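Local atomic coordinates of toluene, o-xylene monooxygenase oxygenase subunit (Pseudomonas stutzeri, PDB entry 2INC), a protein that is probably the non-catalytic helical beta subunit of the oxygenase component of a toluene/o-xylene monooxygenase, which inserts oxygen into aromatic hydrocarbons. Residues F212-L217 and W260-V265; Y134-P140 and W206-F212. All coordinates share one frame; numbering follows the deposited sequence.

Contact 1 (F212-L217 and W260-V265); sequences FTAINL and WSSALV
The helices that carry Phe212 and Ser261 run roughly antiparallel, with segment axes 11.0 Å apart at closest and an angle of 145° between their directions. Asn216 and Ser261 are nearest in backbone register, and a wider pi-type turn spans 213-217. Phe212 is the knob of the contact. Its CG stands anti to the backbone N (chi1 171°), and the ring reaches across into a hole formed by Trp260, Ser261, Leu264 and Val265. Leu264 CD2 lies over the centre of one ring face, a CH-pi contact of 3.9 Å to the Phe212 centroid. Val265 CG2 comes in at the ring edge, 3.9 Å from Phe212 CE2. The Trp260 indole passes obliquely, with CZ3 3.8 Å from Phe212 CE1. Val265 CG2 also touches Leu217 CD1 at 3.7 Å, which extends the apolar patch one turn further. Beside it sits a buried polar pair. Asn216 ND2 donates to Ser261 OG at 2.8 Å, and the hydroxyl lies somewhat out of the amide plane. A water gives one hydrogen bond to Asn216 O and another to Ser261 OG. That hydroxyl also bonds to His257 O within its own helix, so several bonds fix its position. Asn216 ND2 has a second acceptor in Glu151 OE1, which Trp260 NE1 meets more weakly. The contact joins helices 208-237 and 241-268 in the buried interior, consistent with the helical bundle of the ferritin clan. Helix 142-172 supplies Glu151 and touches Trp260 and Leu264. Helix 274-299 packs on Thr213 and Ala214, and helix 190-202 on Ala214 and Ile215.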
ATOM      1  N   PHE B 212      35.557  14.012   1.137  1.00 32.98           N
ATOM      2  CA  PHE B 212      35.112  13.213   2.246  1.00 33.13           C
ATOM      3  C   PHE B 212      35.781  13.579   3.575  1.00 33.31           C
ATOM      4  O   PHE B 212      35.109  13.688   4.609  1.00 31.91           O
ATOM      5  CB  PHE B 212      35.302  11.746   1.898  1.00 31.90           C
ATOM      6  CG  PHE B 212      35.085  10.799   3.064  1.00 34.22           C
ATOM      7  CD1 PHE B 212      33.809  10.552   3.556  1.00 30.26           C
ATOM      8  CD2 PHE B 212      36.163  10.165   3.637  1.00 34.29           C
ATOM      9  CE1 PHE B 212      33.592   9.701   4.634  1.00 35.22           C
ATOM     10  CE2 PHE B 212      35.970   9.291   4.732  1.00 34.89           C
ATOM     11  CZ  PHE B 212      34.672   9.060   5.212  1.00 32.38           C
ATOM     12  N   THR B 213      37.111  13.704   3.577  1.00 33.75           N
ATOM     13  CA  THR B 213      37.821  14.046   4.811  1.00 33.85           C
ATOM     14  C   THR B 213      37.443  15.444   5.257  1.00 33.96           C
ATOM     15  O   THR B 213      37.027  15.667   6.400  1.00 33.95           O
ATOM     16  CB  THR B 213      39.341  13.901   4.593  1.00 34.17           C
ATOM     17  OG1 THR B 213      39.607  12.559   4.159  1.00 34.33           O
ATOM     18  CG2 THR B 213      40.102  14.205   5.891  1.00 32.35           C
ATOM     19  N   ALA B 214      37.530  16.411   4.359  1.00 32.57           N
ATOM     20  CA  ALA B 214      37.270  17.755   4.763  1.00 32.53           C
ATOM     21  C   ALA B 214      35.850  17.935   5.268  1.00 34.87           C
ATOM     22  O   ALA B 214      35.648  18.584   6.310  1.00 35.97           O
ATOM     23  CB  ALA B 214      37.644  18.770   3.641  1.00 32.75           C
ATOM     24  N   ILE B 215      34.865  17.350   4.582  1.00 34.01           N
ATOM     25  CA  ILE B 215      33.450  17.578   4.968  1.00 33.97           C
ATOM     26  C   ILE B 215      33.025  16.639   6.095  1.00 34.39           C
ATOM     27  O   ILE B 215      32.467  17.073   7.092  1.00 34.36           O
ATOM     28  CB  ILE B 215      32.502  17.336   3.774  1.00 34.28           C
ATOM     29  CG1 ILE B 215      32.809  18.287   2.635  1.00 34.92           C
ATOM     30  CG2 ILE B 215      31.050  17.462   4.229  1.00 31.86           C
ATOM     31  CD1 ILE B 215      32.621  19.722   3.030  1.00 36.69           C
ATOM     32  N   ASN B 216      33.291  15.357   5.939  1.00 33.40           N
ATOM     33  CA  ASN B 216      32.682  14.404   6.860  1.00 33.69           C
ATOM     34  C   ASN B 216      33.567  14.161   8.041  1.00 34.78           C
ATOM     35  O   ASN B 216      33.069  13.822   9.152  1.00 34.06           O
ATOM     36  CB  ASN B 216      32.390  13.064   6.185  1.00 33.50           C
ATOM     37  CG  ASN B 216      30.945  12.994   5.617  1.00 34.59           C
ATOM     38  OD1 ASN B 216      30.399  14.002   5.213  1.00 33.39           O
ATOM     39  ND2 ASN B 216      30.358  11.804   5.592  1.00 33.12           N
ATOM     40  N   LEU B 217      34.882  14.243   7.826  1.00 33.91           N
ATOM     41  CA  LEU B 217      35.754  13.837   8.948  1.00 35.57           C
ATOM     42  C   LEU B 217      36.165  15.016   9.789  1.00 35.85           C
ATOM     43  O   LEU B 217      36.468  14.843  10.972  1.00 35.93           O
ATOM     44  CB  LEU B 217      36.974  13.014   8.486  1.00 35.73           C
ATOM     45  CG  LEU B 217      36.701  11.679   7.779  1.00 37.42           C
ATOM     46  CD1 LEU B 217      37.986  10.902   7.532  1.00 38.70           C
ATOM     47  CD2 LEU B 217      35.736  10.889   8.516  1.00 38.58           C
ATOM     48  N   TRP B 260      28.630   5.765   8.867  1.00 34.50           N
ATOM     49  CA  TRP B 260      29.067   5.360   7.536  1.00 32.54           C
ATOM     50  C   TRP B 260      30.450   5.911   7.233  1.00 34.03           C
ATOM     51  O   TRP B 260      31.224   5.238   6.528  1.00 34.25           O
ATOM     52  CB  TRP B 260      28.042   5.654   6.436  1.00 33.02           C
ATOM     53  CG  TRP B 260      28.008   7.068   5.833  1.00 29.37           C
ATOM     54  CD1 TRP B 260      27.076   8.027   6.070  1.00 33.05           C
ATOM     55  CD2 TRP B 260      28.865   7.592   4.801  1.00 30.00           C
ATOM     56  NE1 TRP B 260      27.331   9.155   5.282  1.00 29.45           N
ATOM     57  CE2 TRP B 260      28.425   8.904   4.509  1.00 29.95           C
ATOM     58  CE3 TRP B 260      29.982   7.094   4.099  1.00 31.35           C
ATOM     59  CZ2 TRP B 260      29.028   9.675   3.560  1.00 29.04           C
ATOM     60  CZ3 TRP B 260      30.600   7.877   3.189  1.00 33.31           C
ATOM     61  CH2 TRP B 260      30.131   9.158   2.906  1.00 31.34           C
ATOM     62  N   SER B 261      30.775   7.097   7.785  1.00 34.63           N
ATOM     63  CA  SER B 261      32.104   7.694   7.579  1.00 35.97           C
ATOM     64  C   SER B 261      33.158   6.780   8.236  1.00 36.79           C
ATOM     65  O   SER B 261      34.207   6.515   7.653  1.00 34.97           O
ATOM     66  CB  SER B 261      32.185   9.105   8.141  1.00 35.59           C
ATOM     67  OG  SER B 261      31.314   9.975   7.442  1.00 37.56           O
ATOM     68  N   SER B 262      32.816   6.267   9.420  1.00 37.34           N
ATOM     69  CA  SER B 262      33.698   5.366  10.119  1.00 39.08           C
ATOM     70  C   SER B 262      33.850   4.037   9.342  1.00 38.89           C
ATOM     71  O   SER B 262      34.952   3.521   9.225  1.00 38.25           O
ATOM     72  CB  SER B 262      33.220   5.163  11.564  1.00 39.56           C
ATOM     73  OG  SER B 262      34.103   4.259  12.195  1.00 45.65           O
ATOM     74  N   ALA B 263      32.764   3.522   8.754  1.00 37.75           N
ATOM     75  CA  ALA B 263      32.854   2.279   7.989  1.00 38.41           C
ATOM     76  C   ALA B 263      33.747   2.447   6.791  1.00 38.64           C
ATOM     77  O   ALA B 263      34.529   1.545   6.465  1.00 39.32           O
ATOM     78  CB  ALA B 263      31.483   1.747   7.608  1.00 38.43           C
ATOM     79  N   LEU B 264      33.665   3.607   6.148  1.00 37.51           N
ATOM     80  CA  LEU B 264      34.487   3.864   4.983  1.00 38.77           C
ATOM     81  C   LEU B 264      35.982   3.993   5.327  1.00 39.34           C
ATOM     82  O   LEU B 264      36.833   3.451   4.633  1.00 39.43           O
ATOM     83  CB  LEU B 264      34.006   5.108   4.238  1.00 38.57           C
ATOM     84  CG  LEU B 264      34.650   5.399   2.857  1.00 38.89           C
ATOM     85  CD1 LEU B 264      34.514   4.254   1.873  1.00 40.47           C
ATOM     86  CD2 LEU B 264      34.066   6.647   2.281  1.00 39.80           C
ATOM     87  N   VAL B 265      36.292   4.726   6.387  1.00 39.60           N
ATOM     88  CA  VAL B 265      37.690   4.856   6.815  1.00 40.35           C
ATOM     89  C   VAL B 265      38.186   3.437   7.132  1.00 40.76           C
ATOM     90  O   VAL B 265      39.305   3.047   6.712  1.00 41.80           O
ATOM     91  CB  VAL B 265      37.825   5.766   8.017  1.00 40.43           C
ATOM     92  CG1 VAL B 265      39.189   5.522   8.748  1.00 40.69           C
ATOM     93  CG2 VAL B 265      37.676   7.223   7.588  1.00 39.21           C
TER
HETATM   94  O   HOH W   1      30.496  12.428   9.402  1.00 38.28           O

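Contact 2 (Y134-P140 and W206-F212); sequences YIHQIAP and WDWGEAF
Ile138 and Trp208 mark the closest backbone approach, where the end of helix 121-138 meets the start of helix 208-237. Pro140 fits against the flat side of Trp208: its CD sits over one face, 3.5 Å from the centroid of the six-membered ring. Chi1 of Trp208 (85°) puts CG between the backbone N and carbonyl carbon and turns the indole face to the proline. Nearer the backbone, Ile138 CG2 presses on Trp208 CB at 3.5 Å. Replacing Trp208 by an alanine would probably leave Pro140 without the surface it rests on and open a gap beside it. One turn back, Ile135 CD1 wedges against the backbone at Ala211 and Phe212, 3.6 Å from Ala211 O. The small Ala211 CB meets Ile135 CG1 and the edge of the Tyr134 ring. Trp206 points an edge at the face of Tyr134, with planes 74° apart, and its CE3 is 3.7 Å from Tyr134 CZ. Tyr134 OH donates to Trp206 O at 2.6 Å and meets one of the oxygen's lone pairs within the plane of the carbonyl, which ties the tyrosine to the turn. Asp207 N-caps the new helix by accepting from Glu210 N. Helix 46-56 packs on Ile138, Pro140 and Trp206, helix 142-172 on Ile135 and Ala139, and another protein chain of the assembly reaches Tyr134 and Trp206.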
ATOM      1  N   TYR B 134      28.255  17.211  -3.316  1.00 29.09           N
ATOM      2  CA  TYR B 134      29.468  17.057  -4.140  1.00 29.72           C
ATOM      3  C   TYR B 134      30.103  15.689  -3.934  1.00 28.84           C
ATOM      4  O   TYR B 134      30.417  14.999  -4.931  1.00 29.85           O
ATOM      5  CB  TYR B 134      30.456  18.219  -4.018  1.00 30.36           C
ATOM      6  CG  TYR B 134      31.653  17.926  -4.882  1.00 30.77           C
ATOM      7  CD1 TYR B 134      32.862  17.462  -4.303  1.00 28.93           C
ATOM      8  CD2 TYR B 134      31.552  17.967  -6.262  1.00 32.99           C
ATOM      9  CE1 TYR B 134      33.957  17.141  -5.117  1.00 30.37           C
ATOM     10  CE2 TYR B 134      32.674  17.622  -7.098  1.00 32.40           C
ATOM     11  CZ  TYR B 134      33.839  17.220  -6.490  1.00 30.31           C
ATOM     12  OH  TYR B 134      34.915  16.874  -7.315  1.00 32.66           O
ATOM     13  N   ILE B 135      30.200  15.220  -2.697  1.00 28.97           N
ATOM     14  CA  ILE B 135      30.727  13.826  -2.474  1.00 29.87           C
ATOM     15  C   ILE B 135      29.923  12.803  -3.285  1.00 29.97           C
ATOM     16  O   ILE B 135      30.491  11.907  -3.941  1.00 32.15           O
ATOM     17  CB  ILE B 135      30.774  13.489  -0.970  1.00 27.44           C
ATOM     18  CG1 ILE B 135      31.755  14.475  -0.318  1.00 27.74           C
ATOM     19  CG2 ILE B 135      31.135  11.969  -0.670  1.00 31.08           C
ATOM     20  CD1 ILE B 135      31.794  14.578   1.248  1.00 30.53           C
ATOM     21  N   HIS B 136      28.601  12.924  -3.230  1.00 29.67           N
ATOM     22  CA  HIS B 136      27.707  12.074  -4.019  1.00 30.00           C
ATOM     23  C   HIS B 136      28.237  11.856  -5.415  1.00 29.46           C
ATOM     24  O   HIS B 136      28.348  10.720  -5.865  1.00 30.67           O
ATOM     25  CB  HIS B 136      26.307  12.722  -4.071  1.00 28.68           C
ATOM     26  CG  HIS B 136      25.378  12.086  -5.051  1.00 31.18           C
ATOM     27  ND1 HIS B 136      24.191  11.507  -4.673  1.00 33.99           N
ATOM     28  CD2 HIS B 136      25.473  11.912  -6.391  1.00 33.55           C
ATOM     29  CE1 HIS B 136      23.573  11.040  -5.748  1.00 35.65           C
ATOM     30  NE2 HIS B 136      24.337  11.265  -6.800  1.00 35.94           N
ATOM     31  N   GLN B 137      28.501  12.947  -6.136  1.00 30.01           N
ATOM     32  CA  GLN B 137      28.674  12.874  -7.577  1.00 30.24           C
ATOM     33  C   GLN B 137      30.119  12.472  -7.985  1.00 31.36           C
ATOM     34  O   GLN B 137      30.364  12.111  -9.141  1.00 31.69           O
ATOM     35  CB  GLN B 137      28.227  14.196  -8.223  1.00 30.68           C
ATOM     36  CG  GLN B 137      29.091  15.370  -7.914  1.00 31.54           C
ATOM     37  CD  GLN B 137      28.353  16.690  -8.147  1.00 34.28           C
ATOM     38  OE1 GLN B 137      27.579  17.190  -7.294  1.00 37.52           O
ATOM     39  NE2 GLN B 137      28.586  17.249  -9.251  1.00 27.13           N
ATOM     40  N   ILE B 138      31.067  12.495  -7.054  1.00 30.59           N
ATOM     41  CA  ILE B 138      32.469  12.124  -7.397  1.00 31.31           C
ATOM     42  C   ILE B 138      32.928  10.825  -6.682  1.00 32.04           C
ATOM     43  O   ILE B 138      34.011  10.308  -6.995  1.00 33.13           O
ATOM     44  CB  ILE B 138      33.387  13.329  -7.060  1.00 31.47           C
ATOM     45  CG1 ILE B 138      34.761  13.330  -7.765  1.00 28.94           C
ATOM     46  CG2 ILE B 138      33.521  13.485  -5.535  1.00 32.26           C
ATOM     47  CD1 ILE B 138      34.720  13.380  -9.326  1.00 29.76           C
ATOM     48  N   ALA B 139      32.134  10.287  -5.766  1.00 31.32           N
ATOM     49  CA  ALA B 139      32.542   9.012  -5.107  1.00 32.75           C
ATOM     50  C   ALA B 139      32.684   7.879  -6.136  1.00 32.69           C
ATOM     51  O   ALA B 139      31.926   7.826  -7.121  1.00 31.07           O
ATOM     52  CB  ALA B 139      31.529   8.582  -4.031  1.00 32.31           C
ATOM     53  N   PRO B 140      33.639   6.934  -5.898  1.00 33.95           N
ATOM     54  CA  PRO B 140      33.824   5.838  -6.852  1.00 33.51           C
ATOM     55  C   PRO B 140      32.954   4.557  -6.775  1.00 33.92           C
ATOM     56  O   PRO B 140      33.258   3.605  -7.504  1.00 35.25           O
ATOM     57  CB  PRO B 140      35.287   5.450  -6.624  1.00 33.71           C
ATOM     58  CG  PRO B 140      35.474   5.689  -5.139  1.00 35.61           C
ATOM     59  CD  PRO B 140      34.616   6.858  -4.781  1.00 33.54           C
ATOM     60  N   TRP B 206      38.248  19.172  -4.470  1.00 33.76           N
ATOM     61  CA  TRP B 206      37.481  18.401  -5.457  1.00 34.07           C
ATOM     62  C   TRP B 206      37.796  16.905  -5.486  1.00 34.64           C
ATOM     63  O   TRP B 206      36.998  16.097  -5.979  1.00 34.17           O
ATOM     64  CB  TRP B 206      37.627  18.971  -6.871  1.00 33.59           C
ATOM     65  CG  TRP B 206      37.414  20.416  -7.009  1.00 31.69           C
ATOM     66  CD1 TRP B 206      38.322  21.324  -7.486  1.00 34.17           C
ATOM     67  CD2 TRP B 206      36.199  21.140  -6.773  1.00 33.61           C
ATOM     68  NE1 TRP B 206      37.749  22.579  -7.547  1.00 31.91           N
ATOM     69  CE2 TRP B 206      36.447  22.491  -7.117  1.00 31.99           C
ATOM     70  CE3 TRP B 206      34.914  20.769  -6.326  1.00 33.41           C
ATOM     71  CZ2 TRP B 206      35.478  23.482  -6.995  1.00 31.23           C
ATOM     72  CZ3 TRP B 206      33.950  21.733  -6.206  1.00 31.82           C
ATOM     73  CH2 TRP B 206      34.238  23.100  -6.549  1.00 31.97           C
ATOM     74  N   ASP B 207      38.956  16.540  -4.956  1.00 34.75           N
ATOM     75  CA  ASP B 207      39.341  15.151  -4.883  1.00 33.84           C
ATOM     76  C   ASP B 207      38.338  14.434  -4.003  1.00 33.79           C
ATOM     77  O   ASP B 207      38.035  14.917  -2.917  1.00 34.21           O
ATOM     78  CB  ASP B 207      40.714  15.080  -4.278  1.00 34.61           C
ATOM     79  CG  ASP B 207      41.214  13.682  -4.184  1.00 37.14           C
ATOM     80  OD1 ASP B 207      42.009  13.296  -5.056  1.00 41.85           O
ATOM     81  OD2 ASP B 207      40.778  12.959  -3.277  1.00 38.49           O
ATOM     82  N   TRP B 208      37.819  13.290  -4.438  1.00 32.72           N
ATOM     83  CA  TRP B 208      36.726  12.690  -3.675  1.00 33.22           C
ATOM     84  C   TRP B 208      37.125  12.386  -2.242  1.00 33.96           C
ATOM     85  O   TRP B 208      36.331  12.636  -1.291  1.00 34.24           O
ATOM     86  CB  TRP B 208      36.115  11.476  -4.385  1.00 32.16           C
ATOM     87  CG  TRP B 208      36.819  10.146  -4.149  1.00 33.34           C
ATOM     88  CD1 TRP B 208      37.807   9.621  -4.878  1.00 35.01           C
ATOM     89  CD2 TRP B 208      36.572   9.236  -3.072  1.00 31.75           C
ATOM     90  NE1 TRP B 208      38.199   8.398  -4.347  1.00 33.79           N
ATOM     91  CE2 TRP B 208      37.448   8.152  -3.233  1.00 33.55           C
ATOM     92  CE3 TRP B 208      35.665   9.228  -2.005  1.00 28.99           C
ATOM     93  CZ2 TRP B 208      37.446   7.050  -2.376  1.00 33.56           C
ATOM     94  CZ3 TRP B 208      35.677   8.133  -1.114  1.00 35.18           C
ATOM     95  CH2 TRP B 208      36.580   7.076  -1.306  1.00 33.87           C
ATOM     96  N   GLY B 209      38.354  11.871  -2.078  1.00 32.80           N
ATOM     97  CA  GLY B 209      38.834  11.451  -0.738  1.00 33.65           C
ATOM     98  C   GLY B 209      39.110  12.656   0.140  1.00 33.39           C
ATOM     99  O   GLY B 209      38.823  12.658   1.329  1.00 35.01           O
ATOM    100  N   GLU B 210      39.669  13.700  -0.438  1.00 34.36           N
ATOM    101  CA  GLU B 210      39.804  14.955   0.314  1.00 34.32           C
ATOM    102  C   GLU B 210      38.470  15.565   0.699  1.00 34.35           C
ATOM    103  O   GLU B 210      38.330  16.131   1.805  1.00 32.66           O
ATOM    104  CB  GLU B 210      40.614  16.000  -0.434  1.00 33.39           C
ATOM    105  CG  GLU B 210      41.111  17.015   0.592  1.00 37.36           C
ATOM    106  CD  GLU B 210      42.038  18.074   0.028  1.00 44.88           C
ATOM    107  OE1 GLU B 210      42.262  18.100  -1.200  1.00 43.73           O
ATOM    108  OE2 GLU B 210      42.550  18.873   0.850  1.00 44.29           O
ATOM    109  N   ALA B 211      37.502  15.499  -0.217  1.00 33.69           N
ATOM    110  CA  ALA B 211      36.157  16.046   0.042  1.00 33.54           C
ATOM    111  C   ALA B 211      35.501  15.333   1.173  1.00 34.15           C
ATOM    112  O   ALA B 211      34.964  15.964   2.088  1.00 34.87           O
ATOM    113  CB  ALA B 211      35.264  15.974  -1.238  1.00 32.89           C
ATOM    114  N   PHE B 212      35.557  14.012   1.137  1.00 32.98           N
ATOM    115  CA  PHE B 212      35.112  13.213   2.246  1.00 33.13           C
ATOM    116  C   PHE B 212      35.781  13.579   3.575  1.00 33.31           C
ATOM    117  O   PHE B 212      35.109  13.688   4.609  1.00 31.91           O
ATOM    118  CB  PHE B 212      35.302  11.746   1.898  1.00 31.90           C
ATOM    119  CG  PHE B 212      35.085  10.799   3.064  1.00 34.22           C
ATOM    120  CD1 PHE B 212      33.809  10.552   3.556  1.00 30.26           C
ATOM    121  CD2 PHE B 212      36.163  10.165   3.637  1.00 34.29           C
ATOM    122  CE1 PHE B 212      33.592   9.701   4.634  1.00 35.22           C
ATOM    123  CE2 PHE B 212      35.970   9.291   4.732  1.00 34.89           C
ATOM    124  CZ  PHE B 212      34.672   9.060   5.212  1.00 32.38           C
TER

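Of the three helices that carry the contacts, 121-138 comes first along the chain. Contact 2 closes a largely helical loop of 65 residues, which brings the start of helix 208-237 back to the end of helix 121-138. The chain then runs on along helix 208-237, and contact 1 closes a second loop of 42 residues where helix 241-268 folds back on it. The two loops follow in series and neither nest nor cross. Phe212 belongs to both contacts. They also touch directly: Ile135 packs on Ile215, and Trp208 on Leu264. Helix 208-237 thus joins helices 121-138 and 241-268 within one hydroxylase family region.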